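Local structure of mannose-specific lectin (Galanthus nivalis, 1MSA) at residues E27-V32 / R50-S55. The protein binds alpha-D-linked mannose, with high affinity for alpha-(1-3)-mannose oligomers, and shows antiviral activity that may contribute to plant defence. Residues are numbered along the deposited sequence; the frame is centred on the assembly and turned at random.
Sequences EDCNLV and RSCFLS. With MMA (methyl alpha-D-mannopyranoside), chain G.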
loop_
_atom_site.group_PDB
_atom_site.type_symbol
_atom_site.label_atom_id
_atom_site.label_comp_id
_atom_site.label_asym_id
_atom_site.label_seq_id
_atom_site.Cartn_x
_atom_site.Cartn_y
_atom_site.Cartn_z
ATOM N N GLU A 27 -22.534 1.948 8.902
ATOM C CA GLU A 27 -23.421 2.912 9.520
ATOM C C GLU A 27 -24.567 2.276 10.286
ATOM O O GLU A 27 -25.120 2.897 11.206
ATOM C CB GLU A 27 -23.976 3.889 8.472
ATOM C CG GLU A 27 -23.205 5.195 8.382
ATOM C CD GLU A 27 -23.377 6.079 9.601
ATOM O OE1 GLU A 27 -24.388 5.947 10.328
ATOM O OE2 GLU A 27 -22.493 6.935 9.844
ATOM N N ASP A 28 -24.914 1.036 9.952
ATOM C CA ASP A 28 -25.985 0.320 10.621
ATOM C C ASP A 28 -25.513 -0.430 11.858
ATOM O O ASP A 28 -26.261 -1.227 12.434
ATOM C CB ASP A 28 -26.687 -0.637 9.662
ATOM C CG ASP A 28 -25.853 -1.792 9.184
ATOM O OD1 ASP A 28 -24.640 -1.868 9.472
ATOM O OD2 ASP A 28 -26.411 -2.684 8.494
ATOM N N CYS A 29 -24.269 -0.239 12.262
ATOM C CA CYS A 29 -23.648 -0.840 13.401
ATOM C C CYS A 29 -23.205 -2.278 13.208
ATOM O O CYS A 29 -22.861 -2.958 14.184
ATOM C CB CYS A 29 -24.464 -0.703 14.694
ATOM S SG CYS A 29 -24.465 0.988 15.318
ATOM N N ASN A 30 -23.179 -2.732 11.968
ATOM C CA ASN A 30 -22.699 -4.083 11.666
ATOM C C ASN A 30 -21.224 -3.973 11.266
ATOM O O ASN A 30 -20.870 -3.096 10.476
ATOM C CB ASN A 30 -23.517 -4.700 10.538
ATOM C CG ASN A 30 -23.494 -6.210 10.551
ATOM O OD1 ASN A 30 -23.001 -6.823 11.502
ATOM N ND2 ASN A 30 -24.029 -6.830 9.507
ATOM N N LEU A 31 -20.381 -4.777 11.887
ATOM C CA LEU A 31 -18.943 -4.780 11.556
ATOM C C LEU A 31 -18.734 -5.991 10.641
ATOM O O LEU A 31 -18.835 -7.128 11.095
ATOM C CB LEU A 31 -18.103 -4.860 12.812
ATOM C CG LEU A 31 -16.602 -5.091 12.675
ATOM C CD1 LEU A 31 -15.914 -3.893 12.032
ATOM C CD2 LEU A 31 -15.963 -5.405 14.026
ATOM N N VAL A 32 -18.579 -5.727 9.341
ATOM C CA VAL A 32 -18.469 -6.791 8.365
ATOM C C VAL A 32 -17.117 -6.902 7.675
ATOM O O VAL A 32 -16.433 -5.930 7.373
ATOM C CB VAL A 32 -19.551 -6.658 7.260
ATOM C CG1 VAL A 32 -19.635 -7.935 6.435
ATOM C CG2 VAL A 32 -20.905 -6.323 7.856
ATOM N N ARG A 50 -27.041 3.229 15.326
ATOM C CA ARG A 50 -26.543 3.961 14.173
ATOM C C ARG A 50 -25.259 4.702 14.545
ATOM O O ARG A 50 -25.078 5.066 15.708
ATOM C CB ARG A 50 -27.581 4.993 13.705
ATOM C CG ARG A 50 -28.585 4.464 12.699
ATOM C CD ARG A 50 -28.061 4.587 11.281
ATOM N NE ARG A 50 -28.347 3.407 10.479
ATOM C CZ ARG A 50 -28.122 3.318 9.173
ATOM N NH1 ARG A 50 -27.614 4.340 8.493
ATOM N NH2 ARG A 50 -28.401 2.188 8.536
ATOM N N SER A 51 -24.378 4.902 13.577
ATOM C CA SER A 51 -23.144 5.635 13.800
ATOM C C SER A 51 -22.276 5.074 14.908
ATOM O O SER A 51 -21.667 5.815 15.691
ATOM C CB SER A 51 -23.469 7.118 14.057
ATOM O OG SER A 51 -24.066 7.676 12.892
ATOM N N CYS A 52 -22.133 3.747 14.925
ATOM C CA CYS A 52 -21.291 3.082 15.906
ATOM C C CYS A 52 -19.814 3.315 15.569
ATOM O O CYS A 52 -19.490 3.747 14.467
ATOM C CB CYS A 52 -21.553 1.574 15.905
ATOM S SG CYS A 52 -23.062 1.067 16.755
ATOM N N PHE A 53 -18.946 3.011 16.523
ATOM C CA PHE A 53 -17.511 3.125 16.308
ATOM C C PHE A 53 -16.811 1.864 16.814
ATOM O O PHE A 53 -17.319 1.177 17.700
ATOM C CB PHE A 53 -16.915 4.379 16.879
ATOM C CG PHE A 53 -17.230 4.728 18.294
ATOM C CD1 PHE A 53 -18.422 5.359 18.624
ATOM C CD2 PHE A 53 -16.310 4.485 19.306
ATOM C CE1 PHE A 53 -18.706 5.708 19.930
ATOM C CE2 PHE A 53 -16.582 4.839 20.615
ATOM C CZ PHE A 53 -17.784 5.450 20.926
ATOM N N LEU A 54 -15.686 1.535 16.198
ATOM C CA LEU A 54 -14.917 0.357 16.574
ATOM C C LEU A 54 -13.654 0.788 17.316
ATOM O O LEU A 54 -12.897 1.620 16.817
ATOM C CB LEU A 54 -14.550 -0.483 15.353
ATOM C CG LEU A 54 -13.634 -1.684 15.627
ATOM C CD1 LEU A 54 -14.371 -2.740 16.434
ATOM C CD2 LEU A 54 -13.091 -2.262 14.329
ATOM N N SER A 55 -13.435 0.218 18.495
ATOM C CA SER A 55 -12.285 0.601 19.297
ATOM C C SER A 55 -11.355 -0.536 19.655
ATOM O O SER A 55 -11.771 -1.543 20.230
ATOM C CB SER A 55 -12.809 1.278 20.584
ATOM O OG SER A 55 -11.744 1.886 21.280
HETATM C C1 MMA G . -26.390 -7.562 7.089
HETATM C C2 MMA G . -26.072 -6.136 6.644
HETATM C C3 MMA G . -25.208 -6.123 5.392
HETATM C C4 MMA G . -24.026 -7.067 5.500
HETATM C C5 MMA G . -24.474 -8.459 5.958
HETATM C C6 MMA G . -23.317 -9.411 6.193
HETATM C C7 MMA G . -27.484 -9.577 6.303
HETATM O O1 MMA G . -27.239 -8.160 6.161
HETATM O O2 MMA G . -25.450 -5.402 7.686
HETATM O O3 MMA G . -24.743 -4.797 5.157
HETATM O O4 MMA G . -23.397 -7.182 4.219
HETATM O O5 MMA G . -25.206 -8.359 7.196
HETATM O O6 MMA G . -23.640 -10.424 7.129
#
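Cys29 SG and Cys52 SG are joined in a buried disulfide, 2.0 Å long with a CB-SG-SG-CB torsion of 92°. Each SG lies anti to its own carbonyl carbon (chi1 -71° in Cys29), which lets the two sulfurs meet between the segments; the Cys52 side chain packs against Met25 and Val64. On the Glu27 side of the bridge the Glu27 backbone O accepts from Ser51 N (3.2 Å), while Glu27, bent at chi2, brings its carboxylate round to Ser51, where OE1 accepts a hydrogen bond from Ser51 OG at 3.1 Å through its syn lone pair. Arg50 folds back over this loop: one guanidinium face lies on Glu27 O and the Asp28 backbone, and Arg50 NH2 reaches Asp28 CB at 3.5 Å. At the other end Leu31 CD2 meets Leu54 CD1 (3.9 Å), the two side chains crossing at about a right angle. The Asp28 carboxylate faces the sugar: OD1 receives Asn30 N in an Asx turn, from above the carboxylate plane, leaving OD2 to accept from mannoside O2. Asn30 ND2 donates to mannoside O2 at 2.7 Å, nearly straight (166°), and Gln26 NE2 and Tyr34 OH also hydrogen-bond the mannoside. The disulfide thus links the loops leading into strands 31-35 and 53-56, of two different sheets of the bulb-lectin beta-prism II fold, beside a mannose-binding pocket.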